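Local atomic coordinates of archaeal flagellar ATP-binding protein FlaH (Methanocaldococcus jannaschii DSM 2661, PDB entry 4WIA), a protein that probably binds ATP with magnesium through a P-loop ATPase fold and acts as an accessory component of the archaellum, the archaeal flagellum. Residues K72-N75 and S80-K83; G50-R55 and G88-I93; A117-E120 and I125-S128. All coordinates share one frame; numbering follows the deposited sequence.

Contact 1: K72-N75 and S80-K83; sequences KQMN and SINK. With SO4 (sulfate ion), chain G.
Asn-75 and Ser-80 bring the two backbones closest, with their CA atoms 4.6 Å apart. Residues 72-75 belong to helix 67-76. A short connection turns the chain, and residues 80-83 lead into helix 82-87, with Ile-81 at its N-cap position.

Met-74, present as selenomethionine, and Ile-81 carry the apolar part. The Met-74 side chain bends at chi2 and chi3, which carries its methyl end to Ile-81. There CE meets CG2 of Ile-81 at 3.8 Å and CG1 at 3.9 Å. The CB and CG of Met-74 also rest on CG1 of Ile-81, and the two side chains cross at about a right angle. In Ile-81, CG1 sits between the backbone N and the carbonyl carbon (chi1 42°), where it meets CB, CG and CE of Met-74. Both side chains are buried, and both also touch helix 40-53. Ile-81 reaches Tyr-49 and Leu-52 there, and Met-74 reaches Gln-45. Toward the surface the touch is slight: ND2 of Asn-75 lies 4.1 Å from CB of Ser-80.

On the exposed side a sulfate ion, probably from the crystallisation liquor, sits at the start of helix 82-87. The backbone N of Lys-83 donates to its O4 at 2.9 Å with an N-H...O angle of 153°. The N of Asn-82 makes a weak bond to O1 at 3.4 Å. OG of Ser-80 also bonds O1, but the 2.5 Å separation is so short that its exact length is doubtful. The aliphatic CB and CG of Lys-83 lie alongside O4, both at 3.2 Å. The positive end of the helix dipole would probably help to hold the anion.

These are two successive helices joined by a short loop, in a KaiC-like P-loop ATPase domain, with an anion bound at the N-terminus of the second.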
loop_
_atom_site.group_PDB
_atom_site.type_symbol
_atom_site.label_atom_id
_atom_site.label_comp_id
_atom_site.label_asym_id
_atom_site.label_seq_id
_atom_site.Cartn_x
_atom_site.Cartn_y
_atom_site.Cartn_z
ATOM N N LYS A 72 -15.357 17.749 0.422
ATOM C CA LYS A 72 -14.815 18.761 -0.439
ATOM C C LYS A 72 -13.433 19.190 0.030
ATOM O O LYS A 72 -12.562 19.405 -0.801
ATOM C CB LYS A 72 -15.684 20.017 -0.521
ATOM C CG LYS A 72 -17.122 19.705 -0.788
ATOM C CD LYS A 72 -17.784 20.785 -1.563
ATOM C CE LYS A 72 -18.573 21.786 -0.766
ATOM N NZ LYS A 72 -19.633 22.323 -1.663
ATOM N N GLN A 73 -13.281 19.395 1.336
ATOM C CA GLN A 73 -12.036 19.869 1.880
ATOM C C GLN A 73 -10.923 18.827 1.642
ATOM O O GLN A 73 -9.855 19.171 1.143
ATOM C CB GLN A 73 -12.166 20.135 3.357
ATOM C CG GLN A 73 -10.845 20.112 4.089
ATOM C CD GLN A 73 -10.000 21.328 3.820
ATOM O OE1 GLN A 73 -10.394 22.195 3.061
ATOM N NE2 GLN A 73 -8.841 21.420 4.458
HETATM N N MSE A 74 -11.242 17.552 1.876
HETATM C CA MSE A 74 -10.322 16.469 1.551
HETATM C C MSE A 74 -10.048 16.423 0.052
HETATM O O MSE A 74 -8.910 16.315 -0.389
HETATM C CB MSE A 74 -10.809 15.118 2.033
HETATM C CG MSE A 74 -10.915 15.157 3.514
HETATM SE SE MSE A 74 -9.184 15.176 4.432
HETATM C CE MSE A 74 -8.821 13.250 4.442
ATOM N N ASN A 75 -11.053 16.554 -0.772
ATOM C CA ASN A 75 -10.821 16.528 -2.197
ATOM C C ASN A 75 -9.934 17.702 -2.659
ATOM O O ASN A 75 -9.116 17.564 -3.581
ATOM C CB ASN A 75 -12.157 16.575 -2.939
ATOM C CG ASN A 75 -11.959 16.563 -4.418
ATOM O OD1 ASN A 75 -12.139 17.571 -5.079
ATOM N ND2 ASN A 75 -11.615 15.423 -4.946
ATOM N N SER A 80 -8.457 12.500 -1.247
ATOM C CA SER A 80 -9.843 12.130 -1.329
ATOM C C SER A 80 -10.134 10.779 -0.600
ATOM O O SER A 80 -9.360 9.834 -0.626
ATOM C CB SER A 80 -10.353 12.205 -2.775
ATOM O OG SER A 80 -10.034 11.012 -3.466
ATOM N N ILE A 81 -11.247 10.748 0.146
ATOM C CA ILE A 81 -11.529 9.616 1.047
ATOM C C ILE A 81 -12.924 9.009 0.867
ATOM O O ILE A 81 -13.481 8.419 1.791
ATOM C CB ILE A 81 -11.305 10.024 2.480
ATOM C CG1 ILE A 81 -11.849 11.433 2.832
ATOM C CG2 ILE A 81 -9.788 9.980 2.779
ATOM C CD1 ILE A 81 -13.329 11.681 2.659
ATOM N N ASN A 82 -13.469 9.121 -0.343
ATOM C CA ASN A 82 -14.787 8.619 -0.650
ATOM C C ASN A 82 -14.942 7.147 -0.418
ATOM O O ASN A 82 -15.902 6.699 0.197
ATOM C CB ASN A 82 -15.093 8.900 -2.131
ATOM C CG ASN A 82 -15.028 10.359 -2.445
ATOM O OD1 ASN A 82 -14.161 10.833 -3.213
ATOM N ND2 ASN A 82 -15.910 11.107 -1.823
ATOM N N LYS A 83 -14.044 6.376 -0.996
ATOM C CA LYS A 83 -14.105 4.938 -0.829
ATOM C C LYS A 83 -13.903 4.499 0.602
ATOM O O LYS A 83 -14.487 3.490 1.022
ATOM C CB LYS A 83 -13.140 4.201 -1.738
ATOM C CG LYS A 83 -13.723 4.063 -3.121
ATOM C CD LYS A 83 -13.063 2.961 -3.907
ATOM C CE LYS A 83 -13.942 2.553 -5.071
ATOM N NZ LYS A 83 -13.269 1.497 -5.871
HETATM S S SO4 G . -11.877 8.030 -3.947
HETATM O O1 SO4 G . -11.726 9.254 -3.201
HETATM O O2 SO4 G . -10.621 7.706 -4.557
HETATM O O3 SO4 G . -12.908 8.199 -4.950
HETATM O O4 SO4 G . -12.120 6.852 -3.165
#

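Contact 2: G50-R55 and G88-I93; sequences GFLQNR and GALLYI. With SO4 (sulfate ion), chain J.
A Schellman motif ends helix 40-53, and within it Leu-52 packs on Ala-89 and Leu-90 at the start of strand 90-94. This joins the helix that follows the P-loop to an outermost strand of the sheet in this chain. CB of Leu-90 lies 4.2 Å from both CD1 and CD2 of Leu-52, and the two leucine side chains cross at about a right angle. CD2 of Leu-52 also meets Ala-89, 3.7 Å from its O and 4.3 Å from its CB.

Arg-55, with positive phi (77°), is the C-prime residue, and its N bonds O of Leu-52 at 3.2 Å. Its chain bends at chi2 (-64°) and carries NH2 to O2 of a sulfate ion at 2.6 Å. Lys-84 shares this ion, as do Ser-12 and Arg-13 of the second subunit, and Arg-55 NH1 bonds Gln-53 of that subunit. With an alanine in place of Arg-55, Gln-53 of the second subunit would probably lose this partner and the sulfate be held less firmly. ND2 of the preceding Asn-54 donates one turn back to O of Gly-50 at 2.9 Å, from 39° above the carbonyl plane.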
loop_
_atom_site.group_PDB
_atom_site.type_symbol
_atom_site.label_atom_id
_atom_site.label_comp_id
_atom_site.label_asym_id
_atom_site.label_seq_id
_atom_site.Cartn_x
_atom_site.Cartn_y
_atom_site.Cartn_z
ATOM N N GLY A 50 -2.814 9.622 5.520
ATOM C CA GLY A 50 -1.672 8.686 5.659
ATOM C C GLY A 50 -2.047 7.358 6.314
ATOM O O GLY A 50 -1.829 6.312 5.755
ATOM N N PHE A 51 -2.651 7.423 7.512
ATOM C CA PHE A 51 -3.112 6.222 8.181
ATOM C C PHE A 51 -4.033 5.396 7.272
ATOM O O PHE A 51 -3.856 4.184 7.117
ATOM C CB PHE A 51 -3.899 6.593 9.462
ATOM C CG PHE A 51 -3.050 7.123 10.595
ATOM C CD1 PHE A 51 -1.985 6.409 11.056
ATOM C CD2 PHE A 51 -3.361 8.303 11.214
ATOM C CE1 PHE A 51 -1.235 6.875 12.096
ATOM C CE2 PHE A 51 -2.622 8.797 12.269
ATOM C CZ PHE A 51 -1.511 8.098 12.678
ATOM N N LEU A 52 -5.026 6.040 6.668
ATOM C CA LEU A 52 -5.956 5.298 5.840
ATOM C C LEU A 52 -5.276 4.610 4.653
ATOM O O LEU A 52 -5.608 3.475 4.304
ATOM C CB LEU A 52 -7.055 6.209 5.317
ATOM C CG LEU A 52 -8.051 6.668 6.355
ATOM C CD1 LEU A 52 -8.812 7.862 5.813
ATOM C CD2 LEU A 52 -9.018 5.531 6.671
ATOM N N GLN A 53 -4.330 5.289 4.005
ATOM C CA GLN A 53 -3.652 4.695 2.858
ATOM C C GLN A 53 -2.769 3.555 3.305
ATOM O O GLN A 53 -2.473 2.666 2.525
ATOM C CB GLN A 53 -2.788 5.757 2.148
ATOM C CG GLN A 53 -3.597 6.807 1.420
ATOM C CD GLN A 53 -4.382 6.173 0.325
ATOM O OE1 GLN A 53 -3.853 5.441 -0.484
ATOM N NE2 GLN A 53 -5.620 6.422 0.293
ATOM N N ASN A 54 -2.315 3.581 4.548
ATOM C CA ASN A 54 -1.503 2.485 5.051
ATOM C C ASN A 54 -2.293 1.401 5.802
ATOM O O ASN A 54 -1.718 0.650 6.555
ATOM C CB ASN A 54 -0.366 3.051 5.895
ATOM C CG ASN A 54 0.676 3.697 5.016
ATOM O OD1 ASN A 54 1.554 3.036 4.557
ATOM N ND2 ASN A 54 0.580 4.993 4.800
ATOM N N ARG A 55 -3.601 1.356 5.567
ATOM C CA ARG A 55 -4.488 0.251 6.001
ATOM C C ARG A 55 -4.843 0.301 7.486
ATOM O O ARG A 55 -5.214 -0.707 8.060
ATOM C CB ARG A 55 -3.917 -1.121 5.646
ATOM C CG ARG A 55 -3.483 -1.274 4.186
ATOM C CD ARG A 55 -4.676 -1.140 3.260
ATOM N NE ARG A 55 -4.246 -1.079 1.893
ATOM C CZ ARG A 55 -5.039 -1.099 0.819
ATOM N NH1 ARG A 55 -4.484 -0.982 -0.376
ATOM N NH2 ARG A 55 -6.334 -1.292 0.893
ATOM N N GLY A 88 -16.599 2.152 5.554
ATOM C CA GLY A 88 -16.451 2.320 6.977
ATOM C C GLY A 88 -15.019 2.383 7.499
ATOM O O GLY A 88 -14.816 2.620 8.690
ATOM N N ALA A 89 -14.013 2.243 6.632
ATOM C CA ALA A 89 -12.660 2.505 7.006
ATOM C C ALA A 89 -12.448 3.854 7.650
ATOM O O ALA A 89 -11.711 3.955 8.682
ATOM C CB ALA A 89 -11.765 2.378 5.823
ATOM N N LEU A 90 -13.102 4.866 7.115
ATOM C CA LEU A 90 -13.167 6.192 7.758
ATOM C C LEU A 90 -14.583 6.427 8.302
ATOM O O LEU A 90 -15.558 6.341 7.566
ATOM C CB LEU A 90 -12.827 7.288 6.744
ATOM C CG LEU A 90 -13.047 8.750 7.166
ATOM C CD1 LEU A 90 -12.279 9.043 8.437
ATOM C CD2 LEU A 90 -12.682 9.773 6.093
ATOM N N LEU A 91 -14.700 6.717 9.619
ATOM C CA LEU A 91 -15.940 7.052 10.235
ATOM C C LEU A 91 -15.840 8.509 10.575
ATOM O O LEU A 91 -15.002 8.941 11.387
ATOM C CB LEU A 91 -16.112 6.233 11.530
ATOM C CG LEU A 91 -17.229 6.569 12.480
ATOM C CD1 LEU A 91 -18.593 6.347 11.799
ATOM C CD2 LEU A 91 -17.105 5.761 13.763
ATOM N N TYR A 92 -16.692 9.293 9.929
ATOM C CA TYR A 92 -16.676 10.734 10.055
ATOM C C TYR A 92 -17.878 11.196 10.893
ATOM O O TYR A 92 -18.993 10.875 10.584
ATOM C CB TYR A 92 -16.720 11.402 8.659
ATOM C CG TYR A 92 -16.574 12.886 8.766
ATOM C CD1 TYR A 92 -15.351 13.444 9.021
ATOM C CD2 TYR A 92 -17.677 13.725 8.751
ATOM C CE1 TYR A 92 -15.207 14.814 9.179
ATOM C CE2 TYR A 92 -17.553 15.113 8.907
ATOM C CZ TYR A 92 -16.291 15.639 9.116
ATOM O OH TYR A 92 -16.140 16.999 9.280
ATOM N N ILE A 93 -17.622 11.982 11.944
ATOM C CA ILE A 93 -18.644 12.362 12.908
ATOM C C ILE A 93 -18.766 13.879 13.002
ATOM O O ILE A 93 -17.973 14.543 13.706
ATOM C CB ILE A 93 -18.264 11.852 14.284
ATOM C CG1 ILE A 93 -18.006 10.337 14.228
ATOM C CG2 ILE A 93 -19.387 12.199 15.308
ATOM C CD1 ILE A 93 -19.239 9.502 13.940
HETATM S S SO4 J . -9.459 -0.847 2.490
HETATM O O1 SO4 J . -9.755 -1.766 1.341
HETATM O O2 SO4 J . -8.016 -1.002 2.894
HETATM O O3 SO4 J . -9.703 0.574 2.354
HETATM O O4 SO4 J . -10.333 -1.386 3.603
#

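Contact 3: A117-E120 and I125-S128; sequences AFYE and IFDS
The Phe-126 ring is met at its edge, near its own plane, by two groups from residues 117-120: OH of Tyr-119 and CD2 of Phe-118. The hydroxyl comes closer, 3.5 Å from CZ of Phe-126. CD2 of Phe-118 lies 4.5 Å from CE1, a looser apolar touch. The Tyr-119 and Phe-126 side chains cross at about a right angle. One face of the Tyr-119 ring is taken by its own neighbour, since CB of Phe-118 stands 3.8 Å above the plane, over the ring centre.

Tyr-119 has CG anti to its carbonyl carbon (chi1 -53°), and from there its hydroxyl end swings nearer the strand than its CB direction suggests. The hydroxyl is buried but satisfied, through a hydrogen bond with O of Val-112.

Next along the strand, Asp-127 stands where the Walker B aspartate of P-loop ATPases is expected. It bonds OG of Ser-41, a residue that binds magnesium and ATP in relatives. A cis peptide then leads to Ser-128, which caps helix 129-134 through Ala-131 N.

Strand 123-127 runs inside the sheet, between strands 58-62 and 158-163 and bonded to both. Its side chains alternate. Ile-125 goes to helix 40-53, touching Cys-44 and Ala-48. Phe-126 goes to the other side, where its ring meets Phe-149. Tyr-119 stands edge-to-face with Phe-148, so the short, weakly bonded helix about 116-119 and helix 142-153 share that side of the sheet.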
loop_
_atom_site.group_PDB
_atom_site.type_symbol
_atom_site.label_atom_id
_atom_site.label_comp_id
_atom_site.label_asym_id
_atom_site.label_seq_id
_atom_site.Cartn_x
_atom_site.Cartn_y
_atom_site.Cartn_z
ATOM N N ALA A 117 -18.613 3.359 19.118
ATOM C CA ALA A 117 -18.297 3.252 17.693
ATOM C C ALA A 117 -16.987 3.973 17.341
ATOM O O ALA A 117 -16.233 3.461 16.559
ATOM C CB ALA A 117 -19.430 3.776 16.838
ATOM N N PHE A 118 -16.711 5.098 18.008
ATOM C CA PHE A 118 -15.564 5.875 17.721
ATOM C C PHE A 118 -14.320 5.031 17.920
ATOM O O PHE A 118 -13.369 5.139 17.114
ATOM C CB PHE A 118 -15.421 7.124 18.623
ATOM C CG PHE A 118 -16.525 8.130 18.520
ATOM C CD1 PHE A 118 -17.490 8.071 17.531
ATOM C CD2 PHE A 118 -16.569 9.169 19.436
ATOM C CE1 PHE A 118 -18.492 9.024 17.473
ATOM C CE2 PHE A 118 -17.585 10.101 19.410
ATOM C CZ PHE A 118 -18.550 10.024 18.416
ATOM N N TYR A 119 -14.315 4.226 18.976
ATOM C CA TYR A 119 -13.092 3.588 19.498
ATOM C C TYR A 119 -12.869 2.201 18.928
ATOM O O TYR A 119 -11.840 1.571 19.181
ATOM C CB TYR A 119 -13.073 3.586 21.046
ATOM C CG TYR A 119 -13.285 4.961 21.545
ATOM C CD1 TYR A 119 -12.278 5.915 21.416
ATOM C CD2 TYR A 119 -14.542 5.377 22.020
ATOM C CE1 TYR A 119 -12.488 7.244 21.777
ATOM C CE2 TYR A 119 -14.754 6.687 22.389
ATOM C CZ TYR A 119 -13.715 7.621 22.226
ATOM O OH TYR A 119 -13.897 8.939 22.577
ATOM N N GLU A 120 -13.722 1.781 18.017
ATOM C CA GLU A 120 -13.397 0.570 17.258
ATOM C C GLU A 120 -12.302 0.845 16.223
ATOM O O GLU A 120 -11.700 -0.070 15.748
ATOM C CB GLU A 120 -14.625 0.022 16.529
ATOM C CG GLU A 120 -15.878 -0.180 17.390
ATOM C CD GLU A 120 -17.059 -0.601 16.516
ATOM O OE1 GLU A 120 -17.636 -1.661 16.772
ATOM O OE2 GLU A 120 -17.368 0.113 15.539
ATOM N N ILE A 125 -9.651 11.031 16.001
ATOM C CA ILE A 125 -9.265 12.432 15.918
ATOM C C ILE A 125 -10.410 13.320 16.450
ATOM O O ILE A 125 -11.508 13.183 15.946
ATOM C CB ILE A 125 -8.973 12.760 14.455
ATOM C CG1 ILE A 125 -7.755 11.958 13.984
ATOM C CG2 ILE A 125 -8.705 14.236 14.267
ATOM C CD1 ILE A 125 -7.388 12.042 12.517
ATOM N N PHE A 126 -10.117 14.277 17.356
ATOM C CA PHE A 126 -11.068 15.274 17.746
ATOM C C PHE A 126 -10.597 16.650 17.314
ATOM O O PHE A 126 -9.663 17.191 17.880
ATOM C CB PHE A 126 -11.297 15.281 19.267
ATOM C CG PHE A 126 -11.767 13.955 19.789
ATOM C CD1 PHE A 126 -13.076 13.619 19.706
ATOM C CD2 PHE A 126 -10.880 13.013 20.231
ATOM C CE1 PHE A 126 -13.550 12.390 20.124
ATOM C CE2 PHE A 126 -11.336 11.768 20.625
ATOM C CZ PHE A 126 -12.684 11.459 20.553
ATOM N N ASP A 127 -11.274 17.220 16.322
ATOM C CA ASP A 127 -10.920 18.523 15.828
ATOM C C ASP A 127 -12.192 19.372 15.885
ATOM O O ASP A 127 -12.907 19.422 14.886
ATOM C CB ASP A 127 -10.423 18.357 14.378
ATOM C CG ASP A 127 -10.066 19.676 13.721
ATOM O OD1 ASP A 127 -9.735 20.614 14.480
ATOM O OD2 ASP A 127 -10.095 19.765 12.462
ATOM N N SER A 128 -12.531 20.030 17.000
ATOM C CA SER A 128 -11.667 20.494 18.069
ATOM C C SER A 128 -12.102 19.914 19.416
ATOM O O SER A 128 -13.291 19.956 19.775
ATOM C CB SER A 128 -11.841 22.017 18.102
ATOM O OG SER A 128 -11.478 22.630 19.336
#

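Overall arrangement
Contacts 1 and 2 form one continuous patch. Along the chain contact 1 is nested inside the loop closed by contact 2, and Ile-81 joins them by touching both Leu-52 and Leu-90. Contact 2 meets contact 3 through the strand outermost in this chain, 90-94, where CG1 of Ile-93 lies 3.5 Å from CE1 of Phe-118. Contacts 1 and 3 do not touch; their centres are about 18 Å apart. Contacts 2 and 3 are buried at their touching residues and reach the same sheet, one with aliphatic side chains, the other with aromatic rings. Contact 1 is half surface, with apolar packing inside and a sulfate outside. Contact 2 also has a sulfate, one bonded by residues of two subunits.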